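Local coordinates for lipoprotein (Mycoplasma mycoides subsp. capri, PDB 7ADK) that is probably a membrane-anchored surface peptidase of the PA clan, the group that includes chymotrypsin, and is likely to cleave host immunoglobulins, at residues 507-518 against 808-819; 711-720 against 741-749. All blocks are in the same frame, centred on the assembly; numbering follows the deposited sequence.

Overall arrangement
Two contacts about 16 Å apart, centre to centre, show how a linker between two sheets is fastened to one of them. Interaction 2 is nested in sequence within the loop that interaction 1 closes. It pairs strand 712-714 with strand 737-747 in the mixed sheet. Interaction 1 joins the linker that runs from strand 503-507 of the antiparallel sheet toward strand 535-537 of the mixed sheet to the end of strand 807-809, which also belongs to the mixed sheet. The two meet directly: Phe512 and Ile513 pack on Tyr743, and the hydroxyl of Tyr808 reaches the backbone of Leu745. Sheets linked this way are consistent with the two-barrel PA-clan fold.

Interaction 1: 507-518 against 808-819; sequences FHATDFINENSS and YDLIYGGGKDQQ
Phe512 turns the edge of its ring to the face of Tyr808 in an edge-to-face aromatic pair, the centre of a contact between the linker after strand 503-507 and the end of strand 807-809 in the mixed sheet. Phe512 CE1 stands over the middle of the tyrosine ring, 3.6 Å from Tyr808 CG, with the two planes inclined at 58°. Both rings leave the backbone with CG between N and the carbonyl carbon (chi1 66° for Phe512, 70° for Tyr808), which swings the phenylalanine toward its partner although its CB does not point there. The far end of Tyr808 probably accepts a hydrogen bond at OH from the backbone N of Leu745.

Aliphatic groups flank this pair. Ile513 CD1 lies 4.2 Å from Tyr808 CB, while Leu810 CD2 sits over one face of the Phe512 ring and 4.0 Å from Ala509 CB. Phe507 crosses Leu810 at about a right angle, its CZ 4.2 Å from Leu810 CB.

The backbones meet at two type I turns, Asp511 to Asn514 and Gly815 to Gln818, where Gln819 N donates to Phe512 O at 2.8 Å. At the more exposed end Ser518 OG donates to Asp817 OD1 at 2.8 Å, using the anti lone pair of that oxygen, while Asp817 OD2 accepts from the backbone N of Gln807.

Interaction 2: 711-720 against 741-749; sequences GLTDAFITVN and FNYGLEILP
Phe716 packs against Phe741 and Tyr743 at one end of a short antiparallel pairing of strands 712-714 and 737-747, in the mixed sheet of a domain consistent with the PA-clan peptidase fold, a worked case of a strand that runs straight into a weakly bonded helical turn while its neighbour continues alongside. From the backbone outward, Phe716 CB touches the rim of the tyrosine ring, 3.8 Å from Tyr743 CD1. With CG anti to the backbone N (chi1 -173°), the ring then runs alongside segment 741-749, its edge toward it: CD1 passes 3.8 Å from Asn742 O, and CE1 reaches Phe741 CB. The same CE1 is 3.9 Å from Phe741 CG, because the edge of Phe716 is turned to the face of Phe741 in an offset edge-to-face pair with planes at 85°.

Thr713 and Glu746 form a hydrogen-bonded pair, flanked by the non-hydrogen-bonded pairs Leu712 with Ile747 and Asp714 with Leu745. Leu712 CD2 and Ile747 CD1 meet 3.5 Å apart on one face. On the other face Thr713 CG2 packs against Glu746 CB, and the carboxylate of Glu746 lies beside Ala715 CB. Asp714, at the N-cap, accepts a weak capping bond from Phe716 N at OD1, while OD2 is hydrogen-bonded to the hydroxyls of Tyr796 and Tyr803.

Backbone hydrogen bonds continue beyond the paired strands: Ala715 N donates to Gly744 O at 3.0 Å with an almost straight angle of 178°, and Asn742 N to Asn720 O at 2.9 Å. Asn720 ND2 in turn holds Phe716 O. These bonds give several main-chain polar atoms on both sides of the turn partners inside a buried contact, while aromatic and aliphatic carbons supply much of its side-chain packing.

Interaction 1: 507-518 against 808-819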
# COMPACT_ATOMS: atom_id res chain seq x y z
N PHE B 507 -16.39 27.41 -16.82
CA PHE B 507 -17.73 26.87 -17.06
C PHE B 507 -18.14 25.98 -15.89
O PHE B 507 -17.30 25.26 -15.38
CB PHE B 507 -17.72 26.14 -18.42
CG PHE B 507 -19.03 25.50 -18.84
CD1 PHE B 507 -20.21 26.24 -18.87
CD2 PHE B 507 -19.07 24.14 -19.20
CE1 PHE B 507 -21.43 25.64 -19.21
CE2 PHE B 507 -20.29 23.54 -19.56
CZ PHE B 507 -21.48 24.28 -19.55
N HIS B 508 -19.40 26.04 -15.45
CA HIS B 508 -19.90 25.32 -14.26
C HIS B 508 -21.11 24.41 -14.50
O HIS B 508 -21.62 23.85 -13.54
CB HIS B 508 -20.15 26.33 -13.13
CG HIS B 508 -19.09 26.43 -12.09
ND1 HIS B 508 -18.78 25.47 -11.17
CD2 HIS B 508 -18.33 27.52 -11.83
CE1 HIS B 508 -17.86 25.98 -10.34
NE2 HIS B 508 -17.57 27.22 -10.73
N ALA B 509 -21.62 24.31 -15.74
CA ALA B 509 -22.78 23.45 -16.08
C ALA B 509 -24.01 23.61 -15.15
O ALA B 509 -24.73 22.66 -14.87
CB ALA B 509 -22.34 21.99 -16.24
N THR B 510 -24.27 24.83 -14.69
CA THR B 510 -25.45 25.18 -13.89
C THR B 510 -26.58 25.66 -14.78
O THR B 510 -26.41 26.50 -15.66
CB THR B 510 -25.14 26.27 -12.86
OG1 THR B 510 -24.43 27.34 -13.44
CG2 THR B 510 -24.34 25.73 -11.69
N ASP B 511 -27.78 25.13 -14.55
CA ASP B 511 -29.04 25.61 -15.11
C ASP B 511 -29.07 25.70 -16.65
O ASP B 511 -29.75 26.53 -17.26
CB ASP B 511 -29.48 26.87 -14.37
CG ASP B 511 -30.99 26.99 -14.20
OD1 ASP B 511 -31.71 25.98 -14.29
OD2 ASP B 511 -31.46 28.10 -13.96
N PHE B 512 -28.37 24.78 -17.29
CA PHE B 512 -28.10 24.72 -18.73
C PHE B 512 -29.30 24.35 -19.62
O PHE B 512 -29.18 24.39 -20.85
CB PHE B 512 -26.92 23.78 -18.96
CG PHE B 512 -27.21 22.34 -18.62
CD1 PHE B 512 -27.79 21.48 -19.56
CD2 PHE B 512 -26.88 21.86 -17.34
CE1 PHE B 512 -28.01 20.14 -19.23
CE2 PHE B 512 -27.11 20.52 -17.01
CZ PHE B 512 -27.66 19.65 -17.96
N ILE B 513 -30.46 24.02 -19.05
CA ILE B 513 -31.73 23.75 -19.75
C ILE B 513 -32.68 24.97 -19.75
O ILE B 513 -33.66 24.98 -20.50
CB ILE B 513 -32.39 22.50 -19.11
CG1 ILE B 513 -31.54 21.24 -19.27
CG2 ILE B 513 -33.79 22.18 -19.64
CD1 ILE B 513 -31.16 20.84 -20.70
N ASN B 514 -32.43 25.99 -18.93
CA ASN B 514 -33.40 27.02 -18.53
C ASN B 514 -33.74 28.11 -19.58
O ASN B 514 -33.81 29.31 -19.27
CB ASN B 514 -33.02 27.55 -17.14
CG ASN B 514 -34.18 28.14 -16.33
OD1 ASN B 514 -35.32 28.18 -16.76
ND2 ASN B 514 -33.94 28.58 -15.12
N GLU B 515 -33.97 27.70 -20.83
CA GLU B 515 -34.84 28.41 -21.76
C GLU B 515 -36.29 28.03 -21.42
O GLU B 515 -36.53 26.98 -20.86
CB GLU B 515 -34.47 28.09 -23.22
CG GLU B 515 -35.37 28.82 -24.23
CD GLU B 515 -34.89 28.78 -25.69
OE1 GLU B 515 -34.45 27.72 -26.18
OE2 GLU B 515 -35.01 29.81 -26.39
N ASN B 516 -37.27 28.85 -21.75
CA ASN B 516 -38.68 28.63 -21.44
C ASN B 516 -39.21 27.27 -21.94
O ASN B 516 -38.83 26.80 -23.01
CB ASN B 516 -39.51 29.80 -21.97
CG ASN B 516 -38.99 31.15 -21.56
OD1 ASN B 516 -38.29 31.81 -22.30
ND2 ASN B 516 -39.27 31.61 -20.39
N SER B 517 -40.14 26.67 -21.20
CA SER B 517 -40.85 25.39 -21.44
C SER B 517 -40.02 24.09 -21.33
O SER B 517 -40.55 23.08 -20.88
CB SER B 517 -41.67 25.43 -22.73
OG SER B 517 -40.85 25.25 -23.87
N SER B 518 -38.73 24.11 -21.64
CA SER B 518 -37.82 22.97 -21.42
C SER B 518 -37.49 22.55 -19.96
O SER B 518 -37.03 21.41 -19.81
CB SER B 518 -36.53 23.22 -22.18
OG SER B 518 -36.76 23.24 -23.56
N TYR B 808 -29.23 17.79 -25.12
CA TYR B 808 -28.22 18.80 -24.84
C TYR B 808 -26.81 18.30 -25.16
O TYR B 808 -26.52 17.11 -25.11
CB TYR B 808 -28.34 19.24 -23.37
CG TYR B 808 -27.94 18.24 -22.30
CD1 TYR B 808 -28.90 17.44 -21.67
CD2 TYR B 808 -26.59 18.16 -21.90
CE1 TYR B 808 -28.51 16.53 -20.68
CE2 TYR B 808 -26.20 17.24 -20.92
CZ TYR B 808 -27.16 16.41 -20.32
OH TYR B 808 -26.78 15.47 -19.42
N ASP B 809 -25.90 19.23 -25.43
CA ASP B 809 -24.47 18.99 -25.42
C ASP B 809 -23.79 20.15 -24.69
O ASP B 809 -23.92 21.30 -25.11
CB ASP B 809 -23.99 18.81 -26.86
CG ASP B 809 -22.52 18.40 -26.98
OD1 ASP B 809 -21.70 18.83 -26.15
OD2 ASP B 809 -22.22 17.66 -27.95
N LEU B 810 -23.14 19.88 -23.56
CA LEU B 810 -22.52 20.91 -22.73
C LEU B 810 -21.04 21.20 -23.06
O LEU B 810 -20.43 22.06 -22.44
CB LEU B 810 -22.89 20.75 -21.24
CG LEU B 810 -22.80 19.38 -20.57
CD1 LEU B 810 -21.35 18.94 -20.50
CD2 LEU B 810 -23.40 19.42 -19.18
N ILE B 811 -20.51 20.61 -24.14
CA ILE B 811 -19.24 20.97 -24.77
C ILE B 811 -19.49 21.79 -26.06
O ILE B 811 -18.88 22.84 -26.24
CB ILE B 811 -18.38 19.71 -25.03
CG1 ILE B 811 -18.10 18.92 -23.74
CG2 ILE B 811 -17.08 20.03 -25.76
CD1 ILE B 811 -17.18 19.57 -22.73
N TYR B 812 -20.40 21.35 -26.93
CA TYR B 812 -20.66 22.01 -28.23
C TYR B 812 -21.89 22.92 -28.27
O TYR B 812 -21.94 23.81 -29.12
CB TYR B 812 -20.71 20.96 -29.35
CG TYR B 812 -19.38 20.31 -29.68
CD1 TYR B 812 -18.55 20.89 -30.65
CD2 TYR B 812 -18.98 19.15 -29.01
CE1 TYR B 812 -17.32 20.29 -30.97
CE2 TYR B 812 -17.75 18.54 -29.32
CZ TYR B 812 -16.93 19.10 -30.32
OH TYR B 812 -15.76 18.51 -30.66
N GLY B 813 -22.86 22.74 -27.38
CA GLY B 813 -24.13 23.48 -27.38
C GLY B 813 -25.09 23.04 -28.48
O GLY B 813 -24.88 22.05 -29.17
N GLY B 814 -26.17 23.81 -28.66
CA GLY B 814 -27.06 23.69 -29.82
C GLY B 814 -28.01 22.49 -29.81
O GLY B 814 -28.53 22.12 -30.85
N GLY B 815 -28.22 21.87 -28.65
CA GLY B 815 -29.22 20.83 -28.43
C GLY B 815 -30.61 21.39 -28.16
O GLY B 815 -30.74 22.52 -27.67
N LYS B 816 -31.66 20.64 -28.48
CA LYS B 816 -33.05 21.15 -28.54
C LYS B 816 -33.57 21.75 -27.23
O LYS B 816 -34.34 22.70 -27.28
CB LYS B 816 -33.94 20.01 -29.07
CG LYS B 816 -35.36 20.46 -29.39
CD LYS B 816 -36.14 19.39 -30.16
CE LYS B 816 -36.38 18.11 -29.35
NZ LYS B 816 -37.18 17.13 -30.11
N ASP B 817 -33.13 21.27 -26.08
CA ASP B 817 -33.55 21.77 -24.76
C ASP B 817 -32.50 22.65 -24.06
O ASP B 817 -32.72 23.12 -22.96
CB ASP B 817 -33.98 20.57 -23.90
CG ASP B 817 -35.24 19.93 -24.47
OD1 ASP B 817 -36.32 20.56 -24.38
OD2 ASP B 817 -35.17 18.80 -24.99
N GLN B 818 -31.34 22.89 -24.67
CA GLN B 818 -30.20 23.58 -24.06
C GLN B 818 -30.32 25.12 -24.20
O GLN B 818 -30.78 25.62 -25.23
CB GLN B 818 -28.92 22.93 -24.61
CG GLN B 818 -27.59 23.33 -23.97
CD GLN B 818 -26.97 24.59 -24.57
OE1 GLN B 818 -27.37 25.12 -25.59
NE2 GLN B 818 -25.95 25.13 -23.96
N GLN B 819 -29.91 25.86 -23.17
CA GLN B 819 -30.12 27.31 -22.96
C GLN B 819 -29.40 28.24 -23.97
O GLN B 819 -29.54 29.46 -23.92
CB GLN B 819 -29.77 27.58 -21.49
CG GLN B 819 -29.62 29.01 -20.94
CD GLN B 819 -30.82 29.93 -21.04
OE1 GLN B 819 -31.75 29.74 -21.80
NE2 GLN B 819 -30.85 31.00 -20.28

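Interaction 2: 711-720 against 741-749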
# COMPACT_ATOMS: atom_id res chain seq x y z
N GLY B 711 -26.94 0.06 -16.23
CA GLY B 711 -26.12 1.23 -15.98
C GLY B 711 -26.41 2.52 -16.76
O GLY B 711 -25.55 3.39 -16.75
N LEU B 712 -27.57 2.70 -17.38
CA LEU B 712 -28.03 4.02 -17.84
C LEU B 712 -29.06 4.59 -16.87
O LEU B 712 -29.99 3.91 -16.41
CB LEU B 712 -28.65 3.99 -19.25
CG LEU B 712 -27.76 3.52 -20.41
CD1 LEU B 712 -28.47 3.86 -21.73
CD2 LEU B 712 -26.40 4.18 -20.47
N THR B 713 -28.96 5.89 -16.57
CA THR B 713 -29.91 6.58 -15.70
C THR B 713 -30.24 8.00 -16.14
O THR B 713 -29.51 8.62 -16.90
CB THR B 713 -29.51 6.49 -14.22
OG1 THR B 713 -30.63 6.79 -13.44
CG2 THR B 713 -28.40 7.41 -13.74
N ASP B 714 -31.37 8.52 -15.67
CA ASP B 714 -31.71 9.94 -15.73
C ASP B 714 -31.66 10.44 -14.29
O ASP B 714 -32.37 9.95 -13.41
CB ASP B 714 -33.08 10.11 -16.40
CG ASP B 714 -33.69 11.53 -16.38
OD1 ASP B 714 -33.16 12.44 -15.72
OD2 ASP B 714 -34.76 11.72 -17.02
N ALA B 715 -30.74 11.37 -14.03
CA ALA B 715 -30.40 11.77 -12.68
C ALA B 715 -31.56 12.41 -11.94
O ALA B 715 -31.74 12.11 -10.77
CB ALA B 715 -29.23 12.73 -12.73
N PHE B 716 -32.39 13.25 -12.55
CA PHE B 716 -33.42 13.94 -11.77
C PHE B 716 -34.52 13.00 -11.29
O PHE B 716 -34.91 13.06 -10.13
CB PHE B 716 -33.93 15.18 -12.50
CG PHE B 716 -34.86 16.00 -11.64
CD1 PHE B 716 -34.34 16.87 -10.67
CD2 PHE B 716 -36.25 15.83 -11.75
CE1 PHE B 716 -35.20 17.55 -9.80
CE2 PHE B 716 -37.11 16.52 -10.87
CZ PHE B 716 -36.59 17.36 -9.89
N ILE B 717 -34.95 12.05 -12.12
CA ILE B 717 -35.96 11.04 -11.74
C ILE B 717 -35.42 10.01 -10.71
O ILE B 717 -36.23 9.28 -10.14
CB ILE B 717 -36.54 10.37 -13.01
CG1 ILE B 717 -37.19 11.41 -13.96
CG2 ILE B 717 -37.56 9.25 -12.74
CD1 ILE B 717 -38.39 12.16 -13.40
N THR B 718 -34.12 9.99 -10.42
CA THR B 718 -33.48 8.85 -9.73
C THR B 718 -32.55 9.26 -8.57
O THR B 718 -32.56 8.63 -7.51
CB THR B 718 -32.69 8.02 -10.75
OG1 THR B 718 -33.40 7.84 -11.95
CG2 THR B 718 -32.33 6.68 -10.23
N VAL B 719 -31.75 10.30 -8.76
CA VAL B 719 -30.58 10.71 -7.97
C VAL B 719 -30.52 12.24 -7.86
O VAL B 719 -29.46 12.85 -7.97
CB VAL B 719 -29.26 10.10 -8.53
CG1 VAL B 719 -28.12 10.13 -7.52
CG2 VAL B 719 -29.39 8.64 -8.94
N ASN B 720 -31.67 12.90 -7.69
CA ASN B 720 -31.81 14.37 -7.64
C ASN B 720 -30.99 15.05 -6.52
O ASN B 720 -30.65 16.22 -6.63
CB ASN B 720 -33.31 14.74 -7.52
CG ASN B 720 -34.14 13.81 -6.65
OD1 ASN B 720 -34.05 13.81 -5.43
ND2 ASN B 720 -34.92 12.95 -7.24
N PHE B 741 -30.51 20.89 -7.80
CA PHE B 741 -30.67 19.44 -7.91
C PHE B 741 -29.78 18.84 -9.00
O PHE B 741 -29.58 19.44 -10.06
CB PHE B 741 -32.12 19.09 -8.24
CG PHE B 741 -33.10 19.43 -7.15
CD1 PHE B 741 -33.19 18.62 -6.02
CD2 PHE B 741 -33.91 20.57 -7.27
CE1 PHE B 741 -34.10 18.93 -5.00
CE2 PHE B 741 -34.82 20.88 -6.26
CZ PHE B 741 -34.93 20.06 -5.13
N ASN B 742 -29.31 17.61 -8.82
CA ASN B 742 -28.61 16.85 -9.85
C ASN B 742 -29.56 16.47 -11.01
O ASN B 742 -30.66 15.95 -10.80
CB ASN B 742 -27.98 15.60 -9.22
CG ASN B 742 -26.56 15.79 -8.73
OD1 ASN B 742 -25.62 15.37 -9.38
ND2 ASN B 742 -26.34 16.35 -7.57
N TYR B 743 -29.13 16.70 -12.24
CA TYR B 743 -29.86 16.52 -13.48
C TYR B 743 -28.98 16.02 -14.64
O TYR B 743 -27.77 16.22 -14.65
CB TYR B 743 -30.51 17.87 -13.82
CG TYR B 743 -31.22 17.88 -15.16
CD1 TYR B 743 -32.50 17.32 -15.30
CD2 TYR B 743 -30.55 18.36 -16.30
CE1 TYR B 743 -33.11 17.24 -16.56
CE2 TYR B 743 -31.15 18.26 -17.56
CZ TYR B 743 -32.44 17.72 -17.69
OH TYR B 743 -33.04 17.73 -18.89
N GLY B 744 -29.59 15.41 -15.65
CA GLY B 744 -28.97 15.00 -16.91
C GLY B 744 -28.91 13.49 -17.12
O GLY B 744 -29.34 12.72 -16.27
N LEU B 745 -28.39 13.07 -18.27
CA LEU B 745 -28.10 11.67 -18.56
C LEU B 745 -26.87 11.24 -17.76
O LEU B 745 -25.87 11.95 -17.77
CB LEU B 745 -27.91 11.49 -20.07
CG LEU B 745 -27.49 10.08 -20.52
CD1 LEU B 745 -28.55 9.04 -20.23
CD2 LEU B 745 -27.23 10.07 -22.02
N GLU B 746 -26.92 10.09 -17.10
CA GLU B 746 -25.81 9.59 -16.29
C GLU B 746 -25.59 8.08 -16.44
O GLU B 746 -26.46 7.33 -16.86
CB GLU B 746 -25.96 10.00 -14.82
CG GLU B 746 -25.92 11.51 -14.62
CD GLU B 746 -25.66 11.98 -13.18
OE1 GLU B 746 -25.59 11.17 -12.25
OE2 GLU B 746 -25.57 13.21 -12.97
N ILE B 747 -24.36 7.67 -16.11
CA ILE B 747 -23.77 6.36 -16.36
C ILE B 747 -23.34 5.72 -15.04
O ILE B 747 -22.87 6.43 -14.15
CB ILE B 747 -22.57 6.54 -17.31
CG1 ILE B 747 -22.93 7.22 -18.65
CG2 ILE B 747 -21.83 5.24 -17.55
CD1 ILE B 747 -23.96 6.50 -19.50
N LEU B 748 -23.49 4.40 -14.91
CA LEU B 748 -23.00 3.61 -13.78
C LEU B 748 -21.83 2.69 -14.23
O LEU B 748 -22.08 1.59 -14.72
CB LEU B 748 -24.13 2.80 -13.12
CG LEU B 748 -25.25 3.55 -12.37
CD1 LEU B 748 -24.68 4.48 -11.31
CD2 LEU B 748 -26.21 4.34 -13.25
N PRO B 749 -20.58 3.12 -14.07
CA PRO B 749 -19.39 2.29 -14.25
C PRO B 749 -19.34 1.03 -13.37
O PRO B 749 -19.65 1.08 -12.18
CB PRO B 749 -18.23 3.23 -13.91
CG PRO B 749 -18.84 4.36 -13.10
CD PRO B 749 -20.17 4.49 -13.79